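Fibronectin type III domain-containing protein (Simiduia agarivorans, PDB 6P2K) is an ancestral GH74 glycoside hydrolase that probably cleaves xyloglucan-type beta-1,4-glucans, its probable catalytic part being built of beta-propeller blades. Local coordinates at residues N237-V242 against E260-Y265; Y375-S380 against T392-G397; Q609-S614 against L631-K636. All blocks are in the same frame, centred on the assembly; numbering follows the deposited sequence.

Contact 1 of 3, residues N237-V242 against E260-Y265; sequences NTNFLV and EGNRRY
Arg264 lies against Asn237, Thr238 and Phe240, and can be followed outward from its backbone. Its CA sits over one face of the Phe240 ring, 3.8 Å from the centroid and 26° off the normal, a CH-pi contact; Arg264 CB then passes 3.8 Å from CE2 of Phe240. With CG beside its own backbone N (chi1 -57°), the chain leaves the ring and runs extended to NE. There CG and CD of Arg264 pass the Asn237 carbonyl (CD to O 4.0 Å) before NE gives Asn237 O a weak hydrogen bond of 3.2 Å, bent to 127°. The guanidinium stands steeply to the Phe240 ring, receives the CG2 methyl of Thr238 over one face (3.4 Å from NH2 of Arg264), and sends NH2 on to Leu234 O. The same phenyl group has Tyr265 O at its edge, 3.1 Å from CD2 of Phe240. The backbones join through Phe240 N to Arg263 O at 3.0 Å, the donor well above the carbonyl plane. A water links Asn239 OD1 with Asn262 N. The arrangement fits a link between beta-propeller blades: 237-242 enters the third strand of one four-stranded sheet, and 260-265 leads into the first strand of the next.

Contact 2 of 3, residues Y375-S380 against T392-G397; sequences YSTPTS and TYKGKG
Main-chain bonds pair Thr377 with Lys394. Thr377 N reaches Lys394 O at 2.8 Å, in the carbonyl plane, and Lys394 N returns to Thr377 O at 2.9 Å, making an antiparallel hydrogen-bonded pair. Thr379 N continues the ladder to Thr392 O at 2.9 Å, whereas Lys396 N to Tyr375 O is weak. Between these, Ser376 with Gly395 and Pro378 with Tyr393 form non-hydrogen-bonded pairs; the proline's missing N-H costs no bond across to 392-395, because in such a pair the N-H direction points away from the partner strand.

The ladder belongs to a beta hairpin whose first arm turns a corner at Ser380, so that strands 376-379 and 381-385 both pair with 388-395. It follows seven four-stranded antiparallel sheets and precedes another group, consistent with a connection between the two seven-bladed propellers of GH74 enzymes.

Polar side chains add two links. The hydroxyl of Thr379 donates to Thr392 OG1 at 2.7 Å, which also bonds Ser431. Lys396 runs extended to CE, then bends at its last torsion (chi4 -68°), which brings NZ to Thr377 OG1 at 3.0 Å; Glu47 supplies the salt-bridge partner. A water joins Thr377 OG1 to Gly395 O.

Apolar packing joins Pro378 to Tyr393: Pro378 CB lies 3.5 Å from CE2 of Tyr393, whose hydroxyl bonds Asp322. Asn501 of the second subunit packs on both residues.

Contact 3 of 3, residues Q609-S614 against L631-K636; sequences QVLASS and LMSFAK
The single bridge between these segments, Ser614 with Lys636, forms where the chain leaves strand 628-634, which pairs with 618-625 and 648-653, turns a corner at Ala635 and Lys636 and then adds 637-638 to the edge of 605-615. Ser614 N donates to Lys636 O at 3.0 Å, and Lys636 N to Ser614 O at 3.1 Å with an N-H...O angle of 154°, closing an antiparallel hydrogen-bonded pair. Both side chains leave on the same side. Lys636 holds CG between its backbone N and carbonyl carbon (chi1 81°), which lays the methylenes alongside the serine hydroxyl: CG and CE of Lys636 are each 3.3 Å from Ser614 OG. NZ goes on to Asn646 OD1. With an alanine here, Asn646 OD1 would probably lose this donor and the Ser614 hydroxyl its methylene cover. Deeper in, the Ala635 methyl meets Ser613 CB at 3.7 Å, and Leu611 CD2 meets Ser633 OG at the same 3.7 Å. A classic beta bulge at Val610 and Leu611 opposite Val594 interrupts the regular strand before the bridge. Polar bonding between the segments thus rests on the backbone pair, while the side chains of Ser613, Ser633 and Ala635 are small and buried, consistent with the close approach.

Overall arrangement
The three contacts follow one another along the chain without overlapping or touching. Contacts 1 and 3 are farthest apart, 50 Å between centres and about 36 Å between nearest atoms, on opposite sides of the chain's centre. Contact 2 lies 34 Å from contact 1 and 41 Å from contact 3, centre to centre. It is the deepest, about 18 Å from the chain's centre against about 26 Å and 29 Å, and probably belongs to the connection between propellers; contact 1 lies among the sheets before it in the chain, contact 3 among those after it. Only contact 2 reaches a second subunit. The Arg264 side chain of contact 1 is about 13 Å from a bound zinc ion, too far for coordination.

Contact 1 of 3, residues N237-V242 against E260-Y265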
loop_
_atom_site.group_PDB
_atom_site.type_symbol
_atom_site.label_atom_id
_atom_site.label_comp_id
_atom_site.label_asym_id
_atom_site.label_seq_id
_atom_site.Cartn_x
_atom_site.Cartn_y
_atom_site.Cartn_z
ATOM N N ASN B 237 16.968 30.067 -42.169
ATOM C CA ASN B 237 18.149 29.718 -42.958
ATOM C C ASN B 237 18.718 28.458 -42.311
ATOM O O ASN B 237 19.468 28.539 -41.335
ATOM C CB ASN B 237 19.161 30.862 -42.977
ATOM C CG ASN B 237 20.222 30.689 -44.044
ATOM O OD1 ASN B 237 20.219 29.711 -44.790
ATOM N ND2 ASN B 237 21.139 31.646 -44.123
ATOM N N THR B 238 18.348 27.294 -42.850
ATOM C CA THR B 238 18.586 26.024 -42.185
ATOM C C THR B 238 19.499 25.071 -42.943
ATOM O O THR B 238 19.890 24.043 -42.378
ATOM C CB THR B 238 17.250 25.309 -41.926
ATOM O OG1 THR B 238 16.733 24.797 -43.161
ATOM C CG2 THR B 238 16.237 26.275 -41.332
ATOM N N ASN B 239 19.851 25.371 -44.191
ATOM C CA ASN B 239 20.551 24.432 -45.066
ATOM C C ASN B 239 21.927 24.999 -45.414
ATOM O O ASN B 239 22.091 25.680 -46.428
ATOM C CB ASN B 239 19.717 24.157 -46.325
ATOM C CG ASN B 239 20.289 23.039 -47.177
ATOM O OD1 ASN B 239 20.944 22.128 -46.672
ATOM N ND2 ASN B 239 20.037 23.101 -48.479
ATOM N N PHE B 240 22.915 24.710 -44.570
ATOM C CA PHE B 240 24.302 25.063 -44.849
ATOM C C PHE B 240 24.978 23.864 -45.498
ATOM O O PHE B 240 24.852 22.736 -45.008
ATOM C CB PHE B 240 25.056 25.452 -43.573
ATOM C CG PHE B 240 24.516 26.673 -42.863
ATOM C CD1 PHE B 240 23.355 27.309 -43.282
ATOM C CD2 PHE B 240 25.188 27.186 -41.764
ATOM C CE1 PHE B 240 22.876 28.424 -42.613
ATOM C CE2 PHE B 240 24.716 28.297 -41.093
ATOM C CZ PHE B 240 23.560 28.920 -41.519
ATOM N N LEU B 241 25.698 24.100 -46.590
ATOM C CA LEU B 241 26.324 23.021 -47.339
ATOM C C LEU B 241 27.840 23.070 -47.191
ATOM O O LEU B 241 28.438 24.141 -47.075
ATOM C CB LEU B 241 25.930 23.077 -48.817
ATOM C CG LEU B 241 24.471 22.679 -49.052
ATOM C CD1 LEU B 241 24.107 22.733 -50.524
ATOM C CD2 LEU B 241 24.206 21.292 -48.474
ATOM N N VAL B 242 28.451 21.887 -47.196
ATOM C CA VAL B 242 29.869 21.715 -46.899
ATOM C C VAL B 242 30.615 21.439 -48.194
ATOM O O VAL B 242 30.173 20.632 -49.021
ATOM C CB VAL B 242 30.087 20.575 -45.886
ATOM C CG1 VAL B 242 31.501 20.624 -45.326
ATOM C CG2 VAL B 242 29.055 20.660 -44.771
ATOM N N GLU B 260 23.668 14.471 -42.349
ATOM C CA GLU B 260 22.242 14.758 -42.290
ATOM C C GLU B 260 21.921 15.971 -43.152
ATOM O O GLU B 260 22.664 16.956 -43.167
ATOM C CB GLU B 260 21.805 15.014 -40.850
ATOM C CG GLU B 260 21.428 13.773 -40.065
ATOM C CD GLU B 260 21.004 14.108 -38.650
ATOM O OE1 GLU B 260 21.099 13.230 -37.767
ATOM O OE2 GLU B 260 20.580 15.258 -38.420
ATOM N N GLY B 261 20.813 15.893 -43.882
ATOM C CA GLY B 261 20.406 17.005 -44.710
ATOM C C GLY B 261 19.849 18.155 -43.894
ATOM O O GLY B 261 19.377 17.990 -42.767
ATOM N N ASN B 262 19.935 19.351 -44.478
ATOM C CA ASN B 262 19.267 20.545 -43.958
ATOM C C ASN B 262 19.724 20.876 -42.534
ATOM O O ASN B 262 18.924 20.964 -41.602
ATOM C CB ASN B 262 17.745 20.369 -44.025
ATOM C CG ASN B 262 16.995 21.675 -43.849
ATOM O OD1 ASN B 262 17.421 22.723 -44.339
ATOM N ND2 ASN B 262 15.867 21.617 -43.149
ATOM N N ARG B 263 21.034 21.068 -42.380
ATOM C CA ARG B 263 21.620 21.413 -41.093
ATOM C C ARG B 263 22.533 22.621 -41.240
ATOM O O ARG B 263 23.135 22.843 -42.294
ATOM C CB ARG B 263 22.405 20.236 -40.495
ATOM C CG ARG B 263 21.600 18.958 -40.354
ATOM C CD ARG B 263 20.391 19.161 -39.455
ATOM N NE ARG B 263 20.013 17.930 -38.764
ATOM C CZ ARG B 263 19.183 17.880 -37.725
ATOM N NH1 ARG B 263 18.634 18.993 -37.255
ATOM N NH2 ARG B 263 18.901 16.714 -37.159
ATOM N N ARG B 264 22.639 23.396 -40.160
ATOM C CA ARG B 264 23.396 24.649 -40.167
ATOM C C ARG B 264 24.864 24.401 -39.814
ATOM O O ARG B 264 25.402 24.937 -38.845
ATOM C CB ARG B 264 22.765 25.646 -39.201
ATOM C CG ARG B 264 21.306 25.963 -39.471
ATOM C CD ARG B 264 20.637 26.420 -38.190
ATOM N NE ARG B 264 19.438 27.216 -38.422
ATOM C CZ ARG B 264 18.216 26.837 -38.059
ATOM N NH1 ARG B 264 18.037 25.668 -37.460
ATOM N NH2 ARG B 264 17.174 27.619 -38.300
ATOM N N TYR B 265 25.513 23.572 -40.631
ATOM C CA TYR B 265 26.909 23.225 -40.396
ATOM C C TYR B 265 27.786 24.468 -40.453
ATOM O O TYR B 265 27.632 25.314 -41.337
ATOM C CB TYR B 265 27.380 22.204 -41.431
ATOM C CG TYR B 265 26.643 20.886 -41.376
ATOM C CD1 TYR B 265 26.757 20.052 -40.271
ATOM C CD2 TYR B 265 25.839 20.473 -42.431
ATOM C CE1 TYR B 265 26.088 18.843 -40.215
ATOM C CE2 TYR B 265 25.166 19.261 -42.384
ATOM C CZ TYR B 265 25.295 18.453 -41.272
ATOM O OH TYR B 265 24.630 17.248 -41.210
HETATM O O HOH W 1 22.800 20.913 -44.901
HETATM O O HOH W 2 21.064 19.101 -47.405
#

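Contact 2 of 3, residues Y375-S380 against T392-G397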
loop_
_atom_site.group_PDB
_atom_site.type_symbol
_atom_site.label_atom_id
_atom_site.label_comp_id
_atom_site.label_asym_id
_atom_site.label_seq_id
_atom_site.Cartn_x
_atom_site.Cartn_y
_atom_site.Cartn_z
ATOM N N TYR B 375 30.984 20.096 -16.749
ATOM C CA TYR B 375 30.241 21.232 -16.224
ATOM C C TYR B 375 29.572 20.971 -14.885
ATOM O O TYR B 375 29.318 21.937 -14.153
ATOM C CB TYR B 375 29.183 21.712 -17.238
ATOM C CG TYR B 375 27.967 20.821 -17.414
ATOM C CD1 TYR B 375 28.018 19.682 -18.213
ATOM C CD2 TYR B 375 26.755 21.143 -16.808
ATOM C CE1 TYR B 375 26.907 18.875 -18.386
ATOM C CE2 TYR B 375 25.637 20.343 -16.974
ATOM C CZ TYR B 375 25.716 19.213 -17.765
ATOM O OH TYR B 375 24.598 18.425 -17.933
ATOM N N SER B 376 29.305 19.718 -14.524
ATOM C CA SER B 376 28.641 19.418 -13.265
ATOM C C SER B 376 29.144 18.079 -12.748
ATOM O O SER B 376 29.670 17.256 -13.504
ATOM C CB SER B 376 27.117 19.401 -13.423
ATOM O OG SER B 376 26.718 18.527 -14.466
ATOM N N THR B 377 28.964 17.864 -11.447
ATOM C CA THR B 377 29.498 16.691 -10.765
ATOM C C THR B 377 28.362 15.907 -10.124
ATOM O O THR B 377 27.604 16.477 -9.321
ATOM C CB THR B 377 30.519 17.106 -9.706
ATOM O OG1 THR B 377 31.493 17.970 -10.301
ATOM C CG2 THR B 377 31.218 15.880 -9.124
ATOM N N PRO B 378 28.204 14.621 -10.424
ATOM C CA PRO B 378 27.120 13.853 -9.806
ATOM C C PRO B 378 27.417 13.559 -8.346
ATOM O O PRO B 378 28.568 13.367 -7.950
ATOM C CB PRO B 378 27.089 12.563 -10.631
ATOM C CG PRO B 378 28.513 12.385 -11.076
ATOM C CD PRO B 378 29.032 13.792 -11.320
ATOM N N THR B 379 26.359 13.537 -7.539
ATOM C CA THR B 379 26.445 13.135 -6.143
ATOM C C THR B 379 25.847 11.744 -5.974
ATOM O O THR B 379 25.417 11.098 -6.933
ATOM C CB THR B 379 25.732 14.133 -5.230
ATOM O OG1 THR B 379 24.329 13.837 -5.205
ATOM C CG2 THR B 379 25.944 15.553 -5.718
ATOM N N SER B 380 25.808 11.295 -4.724
ATOM C CA SER B 380 25.263 9.985 -4.408
ATOM C C SER B 380 23.750 9.996 -4.230
ATOM O O SER B 380 23.158 8.922 -4.076
ATOM C CB SER B 380 25.937 9.437 -3.150
ATOM O OG SER B 380 25.642 10.242 -2.021
ATOM N N THR B 392 21.653 13.736 -8.509
ATOM C CA THR B 392 21.702 15.185 -8.448
ATOM C C THR B 392 23.119 15.646 -8.773
ATOM O O THR B 392 24.083 14.883 -8.669
ATOM C CB THR B 392 21.271 15.698 -7.073
ATOM O OG1 THR B 392 22.196 15.240 -6.077
ATOM C CG2 THR B 392 19.869 15.203 -6.731
ATOM N N TYR B 393 23.242 16.907 -9.178
ATOM C CA TYR B 393 24.506 17.420 -9.695
ATOM C C TYR B 393 24.854 18.741 -9.030
ATOM O O TYR B 393 23.999 19.624 -8.903
ATOM C CB TYR B 393 24.442 17.599 -11.215
ATOM C CG TYR B 393 24.458 16.297 -11.979
ATOM C CD1 TYR B 393 23.286 15.581 -12.203
ATOM C CD2 TYR B 393 25.647 15.776 -12.470
ATOM C CE1 TYR B 393 23.301 14.384 -12.896
ATOM C CE2 TYR B 393 25.673 14.584 -13.164
ATOM C CZ TYR B 393 24.500 13.891 -13.376
ATOM O OH TYR B 393 24.531 12.702 -14.071
ATOM N N LYS B 394 26.112 18.878 -8.620
ATOM C CA LYS B 394 26.640 20.138 -8.122
ATOM C C LYS B 394 27.570 20.750 -9.163
ATOM O O LYS B 394 28.229 20.041 -9.927
ATOM C CB LYS B 394 27.378 19.946 -6.792
ATOM C CG LYS B 394 28.623 19.078 -6.866
ATOM C CD LYS B 394 29.243 18.919 -5.488
ATOM C CE LYS B 394 30.503 18.081 -5.544
ATOM N NZ LYS B 394 31.035 17.818 -4.178
ATOM N N GLY B 395 27.616 22.080 -9.185
ATOM C CA GLY B 395 28.372 22.772 -10.207
ATOM C C GLY B 395 29.872 22.592 -10.065
ATOM O O GLY B 395 30.407 22.296 -8.995
ATOM N N LYS B 396 30.564 22.783 -11.185
ATOM C CA LYS B 396 32.017 22.706 -11.229
ATOM C C LYS B 396 32.679 24.076 -11.173
ATOM O O LYS B 396 33.887 24.176 -11.395
ATOM C CB LYS B 396 32.476 21.954 -12.482
ATOM C CG LYS B 396 32.334 20.438 -12.388
ATOM C CD LYS B 396 33.011 19.747 -13.573
ATOM C CE LYS B 396 32.892 18.232 -13.490
ATOM N NZ LYS B 396 33.683 17.664 -12.360
ATOM N N GLY B 397 31.920 25.130 -10.880
ATOM C CA GLY B 397 32.474 26.465 -10.727
ATOM C C GLY B 397 31.870 27.523 -11.626
ATOM O O GLY B 397 32.158 28.715 -11.432
HETATM O O HOH W 3 30.235 24.478 -13.982
HETATM O O HOH W 4 32.025 20.036 -8.558
#

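Contact 3 of 3, residues Q609-S614 against L631-K636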
loop_
_atom_site.group_PDB
_atom_site.type_symbol
_atom_site.label_atom_id
_atom_site.label_comp_id
_atom_site.label_asym_id
_atom_site.label_seq_id
_atom_site.Cartn_x
_atom_site.Cartn_y
_atom_site.Cartn_z
ATOM N N GLN B 609 -4.755 52.191 -6.968
ATOM C CA GLN B 609 -3.354 52.570 -7.049
ATOM C C GLN B 609 -3.002 53.473 -5.872
ATOM O O GLN B 609 -3.761 54.380 -5.523
ATOM C CB GLN B 609 -3.087 53.283 -8.375
ATOM C CG GLN B 609 -1.648 53.720 -8.607
ATOM C CD GLN B 609 -1.541 54.770 -9.701
ATOM O OE1 GLN B 609 -2.020 55.888 -9.542
ATOM N NE2 GLN B 609 -0.923 54.409 -10.821
ATOM N N VAL B 610 -1.856 53.213 -5.242
ATOM C CA VAL B 610 -1.387 54.032 -4.129
ATOM C C VAL B 610 -0.026 54.656 -4.394
ATOM O O VAL B 610 0.447 55.449 -3.575
ATOM C CB VAL B 610 -1.361 53.239 -2.805
ATOM C CG1 VAL B 610 -2.771 52.825 -2.408
ATOM C CG2 VAL B 610 -0.449 52.028 -2.916
ATOM N N LEU B 611 0.617 54.325 -5.511
ATOM C CA LEU B 611 1.840 54.999 -5.926
ATOM C C LEU B 611 1.888 55.003 -7.446
ATOM O O LEU B 611 1.769 53.947 -8.072
ATOM C CB LEU B 611 3.087 54.309 -5.355
ATOM C CG LEU B 611 4.407 55.034 -5.647
ATOM C CD1 LEU B 611 4.486 56.352 -4.879
ATOM C CD2 LEU B 611 5.604 54.153 -5.335
ATOM N N ALA B 612 2.063 56.183 -8.034
ATOM C CA ALA B 612 2.135 56.309 -9.490
ATOM C C ALA B 612 3.568 56.042 -9.954
ATOM O O ALA B 612 4.267 56.910 -10.478
ATOM C CB ALA B 612 1.648 57.683 -9.932
ATOM N N SER B 613 4.003 54.802 -9.737
ATOM C CA SER B 613 5.315 54.340 -10.156
ATOM C C SER B 613 5.197 53.625 -11.503
ATOM O O SER B 613 4.115 53.528 -12.091
ATOM C CB SER B 613 5.927 53.427 -9.088
ATOM O OG SER B 613 4.959 52.532 -8.574
ATOM N N SER B 614 6.330 53.136 -12.003
ATOM C CA SER B 614 6.353 52.402 -13.263
ATOM C C SER B 614 7.680 51.663 -13.389
ATOM O O SER B 614 8.605 51.857 -12.596
ATOM C CB SER B 614 6.132 53.336 -14.457
ATOM O OG SER B 614 7.140 54.329 -14.521
ATOM N N LEU B 631 6.136 49.349 3.722
ATOM C CA LEU B 631 5.800 49.115 2.323
ATOM C C LEU B 631 6.867 49.785 1.474
ATOM O O LEU B 631 6.999 51.014 1.500
ATOM C CB LEU B 631 4.409 49.661 1.988
ATOM C CG LEU B 631 3.818 49.302 0.624
ATOM C CD1 LEU B 631 3.492 47.813 0.546
ATOM C CD2 LEU B 631 2.576 50.136 0.346
ATOM N N MET B 632 7.625 48.983 0.730
ATOM C CA MET B 632 8.818 49.445 0.033
ATOM C C MET B 632 8.686 49.169 -1.457
ATOM O O MET B 632 8.360 48.047 -1.864
ATOM C CB MET B 632 10.064 48.761 0.601
ATOM C CG MET B 632 11.379 49.255 0.032
ATOM S SD MET B 632 11.959 48.272 -1.370
ATOM C CE MET B 632 12.409 46.746 -0.545
ATOM N N SER B 633 8.949 50.192 -2.265
ATOM C CA SER B 633 8.847 50.107 -3.715
ATOM C C SER B 633 10.202 50.353 -4.358
ATOM O O SER B 633 10.919 51.287 -3.982
ATOM C CB SER B 633 7.831 51.128 -4.245
ATOM O OG SER B 633 8.000 51.363 -5.636
ATOM N N PHE B 634 10.539 49.521 -5.337
ATOM C CA PHE B 634 11.714 49.711 -6.183
ATOM C C PHE B 634 11.201 49.910 -7.601
ATOM O O PHE B 634 10.727 48.959 -8.232
ATOM C CB PHE B 634 12.668 48.522 -6.094
ATOM C CG PHE B 634 13.833 48.600 -7.046
ATOM C CD1 PHE B 634 14.602 49.750 -7.138
ATOM C CD2 PHE B 634 14.163 47.512 -7.845
ATOM C CE1 PHE B 634 15.675 49.816 -8.010
ATOM C CE2 PHE B 634 15.234 47.570 -8.717
ATOM C CZ PHE B 634 15.993 48.723 -8.801
ATOM N N ALA B 635 11.280 51.142 -8.089
ATOM C CA ALA B 635 10.645 51.518 -9.343
ATOM C C ALA B 635 11.134 52.909 -9.717
ATOM O O ALA B 635 11.855 53.558 -8.956
ATOM C CB ALA B 635 9.116 51.497 -9.224
ATOM N N LYS B 636 10.736 53.359 -10.899
ATOM C CA LYS B 636 10.909 54.748 -11.288
ATOM C C LYS B 636 9.597 55.500 -11.095
ATOM O O LYS B 636 8.527 54.904 -10.958
ATOM C CB LYS B 636 11.388 54.862 -12.742
ATOM C CG LYS B 636 10.302 54.751 -13.799
ATOM C CD LYS B 636 10.896 54.855 -15.199
ATOM C CE LYS B 636 9.856 55.266 -16.234
ATOM N NZ LYS B 636 10.261 56.517 -16.948
#